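Local coordinates for stress-induced-phosphoprotein 1 (PDB 4GCN) that binds Hsp90 through that chaperone's C-terminal MEEVD peptide, inhibits its ATPase activity and forms a complex with both Hsp70 and Hsp90, at residues A[33-38]-A[43-48]; A[50-55]-A[62-67]; A[56-61]-A[90-95]; A[71-76]-A[110-115]. One frame throughout, in Å; residues are numbered along the deposited sequence. Where two conformers were deposited one is given.

Contact 1: residues A[33-38]-A[43-48]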
loop_
_atom_site.group_PDB
_atom_site.type_symbol
_atom_site.label_atom_id
_atom_site.label_comp_id
_atom_site.label_asym_id
_atom_site.label_seq_id
_atom_site.Cartn_x
_atom_site.Cartn_y
_atom_site.Cartn_z
ATOM N N LYS A 33 6.661 4.155 -13.540
ATOM C CA LYS A 33 7.126 5.433 -14.082
ATOM C C LYS A 33 7.028 6.532 -13.003
ATOM O O LYS A 33 7.931 7.351 -12.867
ATOM C CB LYS A 33 6.406 5.817 -15.379
ATOM C CG LYS A 33 6.942 5.058 -16.597
ATOM C CD LYS A 33 6.369 5.618 -17.887
ATOM C CE LYS A 33 6.425 4.614 -19.012
ATOM N NZ LYS A 33 5.933 5.347 -20.204
ATOM N N ALA A 34 5.952 6.506 -12.232
ATOM C CA ALA A 34 5.820 7.472 -11.110
ATOM C C ALA A 34 6.973 7.360 -10.104
ATOM O O ALA A 34 7.580 8.367 -9.722
ATOM C CB ALA A 34 4.473 7.313 -10.413
ATOM N N ILE A 35 7.292 6.122 -9.724
ATOM C CA ILE A 35 8.347 5.854 -8.797
ATOM C C ILE A 35 9.702 6.212 -9.378
ATOM O O ILE A 35 10.565 6.692 -8.661
ATOM C CB ILE A 35 8.285 4.369 -8.310
ATOM C CG1 ILE A 35 6.995 4.184 -7.480
ATOM C CG2 ILE A 35 9.608 3.978 -7.615
ATOM C CD1 ILE A 35 6.529 2.747 -7.325
ATOM N N GLU A 36 9.883 5.993 -10.663
ATOM C CA GLU A 36 11.096 6.442 -11.347
ATOM C C GLU A 36 11.303 7.952 -11.240
ATOM O O GLU A 36 12.385 8.396 -11.008
ATOM C CB GLU A 36 11.031 6.037 -12.800
ATOM C CG GLU A 36 12.376 5.848 -13.471
ATOM C CD GLU A 36 12.223 5.475 -14.946
ATOM O OE1 GLU A 36 11.234 4.773 -15.295
ATOM O OE2 GLU A 36 13.059 5.921 -15.768
ATOM N N LEU A 37 10.231 8.719 -11.414
ATOM C CA LEU A 37 10.268 10.185 -11.345
ATOM C C LEU A 37 10.399 10.735 -9.919
ATOM O O LEU A 37 11.023 11.771 -9.719
ATOM C CB LEU A 37 8.992 10.747 -11.982
ATOM C CG LEU A 37 8.924 10.569 -13.514
ATOM C CD1 LEU A 37 7.512 10.721 -14.102
ATOM C CD2 LEU A 37 9.882 11.541 -14.198
ATOM N N ASP A 38 9.752 10.072 -8.957
ATOM C CA ASP A 38 9.714 10.528 -7.568
ATOM C C ASP A 38 9.497 9.308 -6.667
ATOM O O ASP A 38 8.370 8.957 -6.304
ATOM C CB ASP A 38 8.662 11.607 -7.314
ATOM C CG ASP A 38 8.608 12.068 -5.844
ATOM O OD1 ASP A 38 9.567 11.855 -5.070
ATOM O OD2 ASP A 38 7.563 12.647 -5.486
ATOM N N THR A 43 2.295 7.390 -1.891
ATOM C CA THR A 43 1.072 7.067 -2.630
ATOM C C THR A 43 1.360 6.033 -3.739
ATOM O O THR A 43 0.554 5.148 -3.977
ATOM C CB THR A 43 0.504 8.310 -3.317
ATOM O OG1 THR A 43 0.247 9.306 -2.333
ATOM C CG2 THR A 43 -0.792 8.005 -4.057
ATOM N N PHE A 44 2.529 6.113 -4.357
ATOM C CA PHE A 44 2.802 5.219 -5.522
ATOM C C PHE A 44 2.970 3.779 -5.068
ATOM O O PHE A 44 2.606 2.827 -5.802
ATOM C CB PHE A 44 4.020 5.669 -6.323
ATOM C CG PHE A 44 4.024 7.116 -6.725
ATOM C CD1 PHE A 44 2.833 7.849 -6.903
ATOM C CD2 PHE A 44 5.238 7.773 -6.923
ATOM C CE1 PHE A 44 2.874 9.189 -7.243
ATOM C CE2 PHE A 44 5.281 9.085 -7.271
ATOM C CZ PHE A 44 4.108 9.816 -7.403
ATOM N N TYR A 45 3.600 3.621 -3.904
ATOM C CA TYR A 45 3.845 2.300 -3.299
ATOM C C TYR A 45 2.570 1.658 -2.798
ATOM O O TYR A 45 2.293 0.459 -3.126
ATOM C CB TYR A 45 4.911 2.387 -2.220
ATOM C CG TYR A 45 6.200 2.932 -2.715
ATOM C CD1 TYR A 45 7.159 2.109 -3.303
ATOM C CD2 TYR A 45 6.510 4.255 -2.574
ATOM C CE1 TYR A 45 8.383 2.601 -3.723
ATOM C CE2 TYR A 45 7.729 4.743 -2.995
ATOM C CZ TYR A 45 8.660 3.905 -3.582
ATOM O OH TYR A 45 9.851 4.392 -4.014
ATOM N N ASN A 46 1.686 2.475 -2.238
ATOM C CA ASN A 46 0.404 1.993 -1.831
ATOM C C ASN A 46 -0.429 1.650 -3.064
ATOM O O ASN A 46 -1.140 0.652 -3.023
ATOM C CB ASN A 46 -0.396 2.970 -0.947
ATOM C CG ASN A 46 0.103 3.052 0.511
ATOM O OD1 ASN A 46 0.688 2.111 1.023
ATOM N ND2 ASN A 46 -0.165 4.203 1.191
ATOM N N ASN A 47 -0.375 2.468 -4.137
ATOM C CA ASN A 47 -1.223 2.164 -5.309
ATOM C C ASN A 47 -0.725 0.892 -5.983
ATOM O O ASN A 47 -1.501 0.068 -6.367
ATOM C CB ASN A 47 -1.221 3.329 -6.299
ATOM C CG ASN A 47 -2.054 4.517 -5.843
ATOM O OD1 ASN A 47 -2.289 5.405 -6.629
ATOM N ND2 ASN A 47 -2.496 4.538 -4.619
ATOM N N LYS A 48 0.583 0.654 -6.041
ATOM C CA LYS A 48 1.089 -0.585 -6.596
ATOM C C LYS A 48 0.674 -1.820 -5.764
ATOM O O LYS A 48 0.299 -2.840 -6.321
ATOM C CB LYS A 48 2.595 -0.600 -6.650
ATOM C CG LYS A 48 3.128 0.022 -7.911
ATOM C CD LYS A 48 4.527 -0.399 -8.213
ATOM C CE LYS A 48 4.761 -1.856 -8.570
ATOM N NZ LYS A 48 4.816 -2.254 -10.010
#
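Lys48, whose aliphatic chain lies against Ile35, ends in a well-gripped ammonium: NZ makes a salt bridge to Asp32, a hydrogen bond to His28 ND1 and a weak one to Tyr52 OH. This is helix packing between successive tetratricopeptide repeats, with residues 33-38 in the predicted first repeat and 43-48 in the predicted second. The axes of these helical segments run nearly antiparallel, at 159°, and approach to 9.8 Å. Phe44 and Ile35 bury the most surface here. Ala34 CB stands over the middle of the Phe44 ring in a CH-pi contact, 3.5 Å from the centroid and 9° off the normal. The rim of the same ring faces the carbonyl of Asp38, just past the end of helix 24-37, with Asp38 O 3.2 Å from Phe44 CE2, near the ring plane. Ile35 spreads over three partners. With CG1 anti to the carbonyl carbon (chi1 -66°), this branch slides past Phe44 and comes 3.5 Å from Phe44 CB. The other branch, CG2, lies 3.6 Å from Tyr45 OH, a hydroxyl hydrogen-bonded to Pro39 O. The terminal methyl Ile35 CD1 covers a face of the Tyr45 ring toward its rim and lies 3.8 Å from Lys48 CD.

Contact 2: residues A[50-55]-A[62-67]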
loop_
_atom_site.group_PDB
_atom_site.type_symbol
_atom_site.label_atom_id
_atom_site.label_comp_id
_atom_site.label_asym_id
_atom_site.label_seq_id
_atom_site.Cartn_x
_atom_site.Cartn_y
_atom_site.Cartn_z
ATOM N N ALA A 50 -2.084 -2.071 -4.006
ATOM C CA ALA A 50 -3.473 -2.265 -4.296
ATOM C C ALA A 50 -3.673 -3.041 -5.591
ATOM O O ALA A 50 -4.531 -3.927 -5.670
ATOM C CB ALA A 50 -4.161 -0.928 -4.365
ATOM N N VAL A 51 -2.901 -2.731 -6.613
ATOM C CA VAL A 51 -2.956 -3.496 -7.855
ATOM C C VAL A 51 -2.572 -4.946 -7.594
ATOM O O VAL A 51 -3.292 -5.847 -8.014
ATOM C CB VAL A 51 -2.057 -2.922 -8.950
ATOM C CG1 VAL A 51 -2.204 -3.754 -10.222
ATOM C CG2 VAL A 51 -2.419 -1.460 -9.194
ATOM N N TYR A 52 -1.437 -5.172 -6.914
ATOM C CA TYR A 52 -1.002 -6.532 -6.629
ATOM C C TYR A 52 -2.046 -7.333 -5.870
ATOM O O TYR A 52 -2.253 -8.471 -6.173
ATOM C CB TYR A 52 0.327 -6.591 -5.872
ATOM C CG TYR A 52 1.564 -6.281 -6.689
ATOM C CD1 TYR A 52 1.803 -6.922 -7.922
ATOM C CD2 TYR A 52 2.496 -5.349 -6.244
ATOM C CE1 TYR A 52 2.972 -6.698 -8.634
ATOM C CE2 TYR A 52 3.631 -5.084 -6.961
ATOM C CZ TYR A 52 3.848 -5.727 -8.156
ATOM O OH TYR A 52 4.955 -5.402 -8.860
ATOM N N PHE A 53 -2.727 -6.708 -4.934
ATOM C CA PHE A 53 -3.732 -7.372 -4.153
ATOM C C PHE A 53 -4.888 -7.832 -5.049
ATOM O O PHE A 53 -5.320 -8.980 -4.922
ATOM C CB PHE A 53 -4.264 -6.409 -3.063
ATOM C CG PHE A 53 -5.172 -7.052 -2.073
ATOM C CD1 PHE A 53 -4.666 -7.525 -0.892
ATOM C CD2 PHE A 53 -6.523 -7.165 -2.332
ATOM C CE1 PHE A 53 -5.495 -8.120 0.027
ATOM C CE2 PHE A 53 -7.367 -7.756 -1.433
ATOM C CZ PHE A 53 -6.845 -8.240 -0.249
ATOM N N GLU A 54 -5.332 -6.973 -5.966
ATOM C CA GLU A 54 -6.436 -7.362 -6.896
ATOM C C GLU A 54 -6.007 -8.441 -7.859
ATOM O O GLU A 54 -6.856 -9.232 -8.246
ATOM C CB GLU A 54 -7.114 -6.192 -7.651
ATOM C CG GLU A 54 -8.473 -6.583 -8.250
ATOM C CD GLU A 54 -9.395 -5.430 -8.632
ATOM O OE1 GLU A 54 -9.153 -4.302 -8.174
ATOM O OE2 GLU A 54 -10.405 -5.644 -9.389
ATOM N N GLU A 55 -4.709 -8.509 -8.189
ATOM C CA GLU A 55 -4.127 -9.561 -9.016
ATOM C C GLU A 55 -3.911 -10.880 -8.290
ATOM O O GLU A 55 -3.464 -11.876 -8.904
ATOM C CB GLU A 55 -2.736 -9.093 -9.508
ATOM C CG GLU A 55 -2.752 -8.048 -10.603
ATOM C CD GLU A 55 -1.343 -7.694 -11.063
ATOM O OE1 GLU A 55 -0.977 -8.059 -12.189
ATOM O OE2 GLU A 55 -0.587 -7.105 -10.292
ATOM N N VAL A 62 2.467 -7.304 -0.166
ATOM C CA VAL A 62 3.173 -7.141 1.094
ATOM C C VAL A 62 4.480 -6.408 0.888
ATOM O O VAL A 62 4.797 -5.518 1.664
ATOM C CB VAL A 62 3.448 -8.482 1.853
ATOM C CG1 VAL A 62 4.449 -8.300 3.041
ATOM C CG2 VAL A 62 2.165 -9.120 2.307
ATOM N N GLN A 63 5.226 -6.783 -0.143
ATOM C CA GLN A 63 6.534 -6.177 -0.433
ATOM C C GLN A 63 6.391 -4.689 -0.681
ATOM O O GLN A 63 7.134 -3.899 -0.148
ATOM C CB GLN A 63 7.241 -6.893 -1.617
ATOM C CG GLN A 63 7.693 -8.289 -1.223
ATOM C CD GLN A 63 7.827 -9.280 -2.379
ATOM O OE1 GLN A 63 8.190 -8.884 -3.482
ATOM N NE2 GLN A 63 7.580 -10.588 -2.107
ATOM N N PHE A 64 5.358 -4.303 -1.374
ATOM C CA PHE A 64 5.150 -2.885 -1.600
ATOM C C PHE A 64 4.595 -2.127 -0.399
ATOM O O PHE A 64 4.817 -0.925 -0.270
ATOM C CB PHE A 64 4.400 -2.650 -2.920
ATOM C CG PHE A 64 5.351 -2.644 -4.086
ATOM C CD1 PHE A 64 5.914 -3.824 -4.546
ATOM C CD2 PHE A 64 5.813 -1.442 -4.612
ATOM C CE1 PHE A 64 6.873 -3.817 -5.577
ATOM C CE2 PHE A 64 6.756 -1.435 -5.637
ATOM C CZ PHE A 64 7.299 -2.613 -6.111
ATOM N N CYS A 65 3.865 -2.828 0.480
ATOM C CA CYS A 65 3.447 -2.243 1.743
ATOM C C CYS A 65 4.662 -1.951 2.589
ATOM O O CYS A 65 4.736 -0.933 3.257
ATOM C CB CYS A 65 2.522 -3.218 2.481
ATOM S SG CYS A 65 0.918 -3.414 1.690
ATOM N N GLU A 66 5.595 -2.847 2.560
ATOM C CA GLU A 66 6.825 -2.693 3.335
ATOM C C GLU A 66 7.631 -1.470 2.822
ATOM O O GLU A 66 8.197 -0.654 3.605
ATOM C CB GLU A 66 7.672 -3.964 3.212
ATOM C CG GLU A 66 7.121 -5.197 3.957
ATOM C CD GLU A 66 7.775 -6.552 3.505
ATOM O OE1 GLU A 66 8.602 -6.599 2.579
ATOM O OE2 GLU A 66 7.477 -7.600 4.090
ATOM N N LYS A 67 7.741 -1.378 1.508
ATOM C CA LYS A 67 8.283 -0.171 0.856
ATOM C C LYS A 67 7.523 1.134 1.276
ATOM O O LYS A 67 8.155 2.080 1.688
ATOM C CB LYS A 67 8.337 -0.316 -0.682
ATOM C CG LYS A 67 9.463 -1.175 -1.232
ATOM C CD LYS A 67 9.246 -1.361 -2.752
ATOM C CE LYS A 67 10.231 -2.277 -3.436
ATOM N NZ LYS A 67 11.600 -2.200 -2.851
#
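A chi1 of -74° puts Tyr52 CG anti to its own carbonyl carbon, and a similar value of -84° at Phe64 swings the second ring to meet the first. They face each other across the helix-turn-helix hairpin of a tetratricopeptide repeat, the predicted second one, with residues 50-55 near the end of helix 42-54 and residues 62-67 on helix 58-74. The two backbones stay well apart, Tyr52 CA and Phe64 CA being 8.7 Å from each other, and the aromatic side chains alone bridge the gap. Their planes make 49°, neither stacked nor perpendicular, and the centroids are 5.5 Å apart. Tyr52 offers the CE2 corner of its ring: Phe64 CD1 lies near the tyrosine plane, 3.6 Å from Tyr52 CE2, and Phe64 CE1 is almost as near at 3.7 Å. The interface is small and lies toward the surface, so this one pair of rings carries it. Tyr52 also meets the ring of His28, which extends the aromatic packing to helix 24-37. Phe64 is backed within its own helix by a lysine from the next turn, whose methylene Lys67 CD sits 3.8 Å above the plane of the Phe64 ring, offset toward its rim.

Contact 3: residues A[56-61]-A[90-95]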
loop_
_atom_site.group_PDB
_atom_site.type_symbol
_atom_site.label_atom_id
_atom_site.label_comp_id
_atom_site.label_asym_id
_atom_site.label_seq_id
_atom_site.Cartn_x
_atom_site.Cartn_y
_atom_site.Cartn_z
ATOM N N LYS A 56 -4.146 -10.874 -6.989
ATOM C CA LYS A 56 -3.874 -11.998 -6.099
ATOM C C LYS A 56 -2.367 -12.302 -5.975
ATOM O O LYS A 56 -1.973 -13.427 -5.667
ATOM C CB LYS A 56 -4.663 -13.240 -6.518
ATOM C CG LYS A 56 -6.163 -13.079 -6.504
ATOM C CD LYS A 56 -6.785 -14.407 -6.881
ATOM C CE LYS A 56 -8.233 -14.525 -6.476
ATOM N NZ LYS A 56 -8.970 -13.408 -7.090
ATOM N N LYS A 57 -1.545 -11.293 -6.240
ATOM C CA LYS A 57 -0.101 -11.370 -5.989
ATOM C C LYS A 57 0.108 -10.883 -4.568
ATOM O O LYS A 57 0.568 -9.775 -4.354
ATOM C CB LYS A 57 0.652 -10.498 -7.031
ATOM C CG LYS A 57 0.514 -11.082 -8.439
ATOM C CD LYS A 57 1.287 -10.350 -9.513
ATOM C CE LYS A 57 0.894 -10.943 -10.848
ATOM N NZ LYS A 57 1.725 -10.389 -11.912
ATOM N N PHE A 58 -0.243 -11.704 -3.586
ATOM C CA PHE A 58 -0.302 -11.187 -2.225
ATOM C C PHE A 58 1.104 -10.962 -1.632
ATOM O O PHE A 58 1.336 -10.015 -0.919
ATOM C CB PHE A 58 -1.152 -12.079 -1.359
ATOM C CG PHE A 58 -2.577 -12.188 -1.844
ATOM C CD1 PHE A 58 -3.376 -11.100 -1.767
ATOM C CD2 PHE A 58 -3.075 -13.363 -2.351
ATOM C CE1 PHE A 58 -4.682 -11.156 -2.207
ATOM C CE2 PHE A 58 -4.397 -13.433 -2.820
ATOM C CZ PHE A 58 -5.175 -12.304 -2.739
ATOM N N ALA A 59 2.053 -11.777 -2.046
ATOM C CA ALA A 59 3.452 -11.598 -1.536
ATOM C C ALA A 59 4.044 -10.308 -2.085
ATOM O O ALA A 59 4.587 -9.498 -1.349
ATOM C CB ALA A 59 4.335 -12.773 -1.913
ATOM N N GLU A 60 3.757 -10.014 -3.368
ATOM C CA GLU A 60 4.209 -8.723 -3.940
ATOM C C GLU A 60 3.508 -7.505 -3.289
ATOM O O GLU A 60 4.146 -6.508 -3.032
ATOM C CB GLU A 60 4.032 -8.733 -5.429
ATOM C CG GLU A 60 4.848 -9.797 -6.130
ATOM C CD GLU A 60 4.148 -11.148 -6.280
ATOM O OE1 GLU A 60 3.239 -11.601 -5.491
ATOM O OE2 GLU A 60 4.535 -11.806 -7.262
ATOM N N CYS A 61 2.214 -7.631 -2.997
ATOM C CA CYS A 61 1.462 -6.614 -2.266
ATOM C C CYS A 61 2.171 -6.277 -0.953
ATOM O O CYS A 61 2.453 -5.114 -0.679
ATOM C CB CYS A 61 0.069 -7.076 -2.020
ATOM S SG CYS A 61 -0.940 -5.981 -1.039
ATOM N N GLY A 90 -1.658 -6.655 6.251
ATOM C CA GLY A 90 -2.315 -7.616 7.069
ATOM C C GLY A 90 -3.333 -8.429 6.292
ATOM O O GLY A 90 -3.398 -9.649 6.388
ATOM N N ASN A 91 -4.149 -7.721 5.509
ATOM C CA ASN A 91 -5.059 -8.378 4.632
ATOM C C ASN A 91 -4.423 -9.335 3.588
ATOM O O ASN A 91 -4.935 -10.440 3.334
ATOM C CB ASN A 91 -5.923 -7.317 3.975
ATOM C CG ASN A 91 -6.977 -6.778 4.918
ATOM O OD1 ASN A 91 -6.891 -5.633 5.352
ATOM N ND2 ASN A 91 -7.987 -7.559 5.195
ATOM N N ALA A 92 -3.316 -8.911 2.983
ATOM C CA ALA A 92 -2.568 -9.742 2.058
ATOM C C ALA A 92 -2.050 -11.018 2.731
ATOM O O ALA A 92 -2.035 -12.060 2.104
ATOM C CB ALA A 92 -1.409 -8.974 1.362
ATOM N N PHE A 93 -1.610 -10.920 3.989
ATOM C CA PHE A 93 -1.248 -12.065 4.792
ATOM C C PHE A 93 -2.405 -12.982 5.137
ATOM O O PHE A 93 -2.304 -14.205 4.976
ATOM C CB PHE A 93 -0.459 -11.692 6.006
ATOM C CG PHE A 93 1.024 -11.630 5.770
ATOM C CD1 PHE A 93 1.733 -12.775 5.348
ATOM C CD2 PHE A 93 1.714 -10.459 5.960
ATOM C CE1 PHE A 93 3.096 -12.754 5.236
ATOM C CE2 PHE A 93 3.116 -10.414 5.784
ATOM C CZ PHE A 93 3.786 -11.549 5.415
ATOM N N GLN A 94 -3.543 -12.432 5.464
ATOM C CA GLN A 94 -4.728 -13.273 5.593
ATOM C C GLN A 94 -5.039 -14.081 4.328
ATOM O O GLN A 94 -5.448 -15.241 4.394
ATOM C CB GLN A 94 -5.985 -12.480 5.903
ATOM C CG GLN A 94 -6.140 -11.962 7.286
ATOM C CD GLN A 94 -7.472 -11.275 7.445
ATOM O OE1 GLN A 94 -7.586 -10.149 7.024
ATOM N NE2 GLN A 94 -8.485 -11.973 8.043
ATOM N N LYS A 95 -4.880 -13.454 3.189
ATOM C CA LYS A 95 -5.162 -14.118 1.945
ATOM C C LYS A 95 -4.151 -15.230 1.624
ATOM O O LYS A 95 -4.413 -16.066 0.804
ATOM C CB LYS A 95 -5.185 -13.126 0.821
ATOM C CG LYS A 95 -6.260 -12.085 0.920
ATOM C CD LYS A 95 -7.578 -12.689 0.459
ATOM C CE LYS A 95 -8.688 -11.664 0.525
ATOM N NZ LYS A 95 -9.836 -12.105 -0.349
#
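Phe58 is sandwiched between Lys95 across the contact and Lys56 of its own segment. At Lys56 the chain leaves helix 42-54 through a Schellman motif. Lys56 has positive phi (66°), and its CA lies 3.5 Å from the plane of the Phe58 ring, offset toward the rim. Lys57 comes next as the N-cap residue of helix 58-74. Phe58, in the first turn of that helix, makes the largest single contribution to the interface. Its CG is anti to the carbonyl carbon (chi1 -61°), and the opposite face of the ring receives Lys95: CB of Lys95 is 3.5 Å from the Phe58 centroid and 5° off the normal, a centred CH-pi contact. Lys95 CG follows CB along the ring, 3.6 Å from Phe58 CE1, and the bend at chi2, past CG, then carries the chain off the ring. At the base of the aromatic side chain, Phe58 CB rests 3.6 Å from Ala92 O. Consistent with the small side chain of Ala92, the backbones come close, Phe58 CA and Ala92 CA being 5.1 Å apart, and Ala92 CB nestles 3.7 Å from Phe58 O. One turn on, Cys61 packs its SG 3.9 Å from Ala92 CB. The contact seats the start of helix 58-74, in the predicted second repeat, against the C-terminal part of helix 79-95, in the predicted third repeat. Helix 42-54 borders it through Phe53, edge-to-face with Phe58, while helix 99-112 packs on Gln94.

Contact 4: residues A[71-76]-A[110-115]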
loop_
_atom_site.group_PDB
_atom_site.type_symbol
_atom_site.label_atom_id
_atom_site.label_comp_id
_atom_site.label_asym_id
_atom_site.label_seq_id
_atom_site.Cartn_x
_atom_site.Cartn_y
_atom_site.Cartn_z
ATOM N N VAL A 71 9.434 4.216 3.140
ATOM C CA VAL A 71 9.401 5.493 2.461
ATOM C C VAL A 71 8.619 6.529 3.265
ATOM O O VAL A 71 9.032 7.699 3.341
ATOM C CB VAL A 71 8.782 5.321 1.028
ATOM C CG1 VAL A 71 8.414 6.686 0.414
ATOM C CG2 VAL A 71 9.784 4.555 0.172
ATOM N N GLY A 72 7.475 6.122 3.793
ATOM C CA GLY A 72 6.605 6.991 4.575
ATOM C C GLY A 72 7.331 7.507 5.796
ATOM O O GLY A 72 7.230 8.697 6.146
ATOM N N ARG A 73 8.109 6.623 6.430
ATOM C CA ARG A 73 8.862 7.031 7.632
ATOM C C ARG A 73 10.011 7.918 7.296
ATOM O O ARG A 73 10.288 8.845 8.027
ATOM C CB ARG A 73 9.372 5.802 8.386
ATOM C CG ARG A 73 8.284 5.180 9.256
ATOM C CD ARG A 73 8.510 3.807 9.848
ATOM N NE ARG A 73 7.433 3.503 10.818
ATOM C CZ ARG A 73 7.257 2.328 11.394
ATOM N NH1 ARG A 73 8.037 1.289 11.077
ATOM N NH2 ARG A 73 6.280 2.176 12.277
ATOM N N GLU A 74 10.713 7.601 6.207
ATOM C CA GLU A 74 11.922 8.361 5.821
ATOM C C GLU A 74 11.506 9.776 5.465
ATOM O O GLU A 74 12.186 10.745 5.824
ATOM C CB GLU A 74 12.601 7.735 4.601
ATOM C CG GLU A 74 13.339 6.472 4.912
ATOM C CD GLU A 74 13.764 5.649 3.685
ATOM O OE1 GLU A 74 13.114 5.731 2.616
ATOM O OE2 GLU A 74 14.764 4.885 3.821
ATOM N N THR A 75 10.357 9.906 4.793
ATOM C CA THR A 75 9.926 11.172 4.243
ATOM C C THR A 75 8.957 11.917 5.175
ATOM O O THR A 75 8.479 13.013 4.835
ATOM C CB THR A 75 9.228 10.975 2.884
ATOM O OG1 THR A 75 8.008 10.242 3.043
ATOM C CG2 THR A 75 10.165 10.225 1.861
ATOM N N ARG A 76 8.663 11.333 6.336
ATOM C CA ARG A 76 7.728 11.915 7.290
ATOM C C ARG A 76 6.386 12.122 6.649
ATOM O O ARG A 76 5.730 13.144 6.888
ATOM C CB ARG A 76 8.236 13.238 7.819
ATOM C CG ARG A 76 9.695 13.202 8.318
ATOM C CD ARG A 76 9.842 12.525 9.664
ATOM N NE ARG A 76 8.837 12.975 10.649
ATOM C CZ ARG A 76 9.034 13.905 11.590
ATOM N NH1 ARG A 76 8.035 14.220 12.423
ATOM N NH2 ARG A 76 10.207 14.509 11.720
ATOM N N LEU A 110 -2.791 -0.638 13.829
ATOM C CA LEU A 110 -3.627 -0.012 14.816
ATOM C C LEU A 110 -2.823 0.930 15.691
ATOM O O LEU A 110 -3.313 1.956 16.169
ATOM C CB LEU A 110 -4.256 -1.074 15.735
ATOM C CG LEU A 110 -5.356 -1.871 15.074
ATOM C CD1 LEU A 110 -5.853 -2.962 16.011
ATOM C CD2 LEU A 110 -6.499 -0.869 14.741
ATOM N N SER A 111 -1.596 0.566 15.942
ATOM C CA SER A 111 -0.734 1.418 16.772
ATOM C C SER A 111 -0.358 2.677 15.975
ATOM O O SER A 111 -0.121 3.739 16.532
ATOM C CB SER A 111 0.567 0.635 17.196
ATOM O OG SER A 111 0.346 -0.405 18.149
ATOM N N GLU A 112 -0.240 2.559 14.676
ATOM C CA GLU A 112 0.027 3.723 13.832
ATOM C C GLU A 112 -1.205 4.709 13.792
ATOM O O GLU A 112 -1.073 5.936 13.926
ATOM C CB GLU A 112 0.385 3.249 12.432
ATOM C CG GLU A 112 1.207 4.221 11.575
ATOM C CD GLU A 112 2.659 4.379 11.987
ATOM O OE1 GLU A 112 3.308 5.368 11.522
ATOM O OE2 GLU A 112 3.157 3.531 12.709
ATOM N N PHE A 113 -2.376 4.139 13.610
ATOM C CA PHE A 113 -3.617 4.918 13.518
ATOM C C PHE A 113 -4.786 4.018 13.957
ATOM O O PHE A 113 -5.015 2.980 13.335
ATOM C CB PHE A 113 -3.885 5.388 12.087
ATOM C CG PHE A 113 -5.197 6.138 11.929
ATOM C CD1 PHE A 113 -5.406 7.330 12.563
ATOM C CD2 PHE A 113 -6.222 5.594 11.201
ATOM C CE1 PHE A 113 -6.609 8.013 12.470
ATOM C CE2 PHE A 113 -7.440 6.256 11.074
ATOM C CZ PHE A 113 -7.633 7.474 11.703
ATOM N N ARG A 114 -5.508 4.427 15.004
ATOM C CA ARG A 114 -6.537 3.558 15.593
ATOM C C ARG A 114 -7.766 3.486 14.664
ATOM O O ARG A 114 -8.560 4.393 14.608
ATOM C CB ARG A 114 -6.919 4.045 16.977
ATOM C CG ARG A 114 -7.527 2.966 17.895
ATOM C CD ARG A 114 -8.506 3.553 18.925
ATOM N NE ARG A 114 -9.907 3.167 18.674
ATOM C CZ ARG A 114 -10.605 2.229 19.341
ATOM N NH1 ARG A 114 -10.076 1.532 20.359
ATOM N NH2 ARG A 114 -11.872 1.984 18.991
ATOM N N ASP A 115 -7.883 2.446 13.873
ATOM C CA ASP A 115 -9.054 2.257 13.024
ATOM C C ASP A 115 -10.110 1.486 13.834
ATOM O O ASP A 115 -9.897 0.328 14.200
ATOM C CB ASP A 115 -8.626 1.525 11.752
ATOM C CG ASP A 115 -9.754 1.354 10.762
ATOM O OD1 ASP A 115 -10.649 0.535 11.009
ATOM O OD2 ASP A 115 -9.753 2.058 9.730
#
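Arg73 and Glu112 supply the electrostatic part of this contact, a surface salt bridge between two helix ends of the tetratricopeptide superhelix. Residues 71-76 lie at the C-terminal end of helix 58-74 in the predicted second repeat; residues 110-115 run from the last turn of helix 99-112, in the predicted third, to the N-cap of helix 116-126. Arg73 NH2 donates to Glu112 OE2 over 3.4 Å with an N-H...O angle of 140°, so the bond is weak. It uses one corner of the guanidinium, and OE2 lies at the edge, near the plane of that group. The carboxylate is nevertheless turned by 57° from the guanidinium plane, which is unlike a paired, coplanar bridge. Reach comes mainly from Arg73, extended from CG to NE, while Glu112 bends at chi2 (72°). These long chains span backbones whose nearest CA atoms, those of Arg73 and Glu112, are 11.3 Å apart.

Side-chain packing involves a third helix, 79-95, whose Met86 touches both Arg73 and Glu112. The intervening helix thus lies against both partners of the bridge.

Local hydrogen bonds accompany the turns: Asp115, at an N-cap position, caps Leu118 N with OD1 just beyond its segment. On the other segment Thr75 binds Val71 O twice: its backbone N approaches at 3.0 Å and its OG1 at 2.8 Å, from opposite faces of the plane of that carbonyl.

The four contacts follow the stacking of helices in this N-terminal tetratricopeptide domain. Contact 1 joins predicted repeats 1 and 2, contact 2 lies within repeat 2, and contacts 3 and 4 join repeats 2 and 3. Contacts 1 and 2 share helix 42-54; contacts 2, 3 and 4 all use helix 58-74. Centres of contacts 2 and 3 are about 7 Å apart, and their segments alternate along the chain, whereas contact 1 closes before the others open. Contacts 3 and 4, with centres about 19 Å apart, engage opposite ends of helix 58-74. Contacts 1 to 3 join consecutive helices, while contact 4 reaches across helix 79-95, within the superhelical scaffold characteristic of peptide-binding repeat domains.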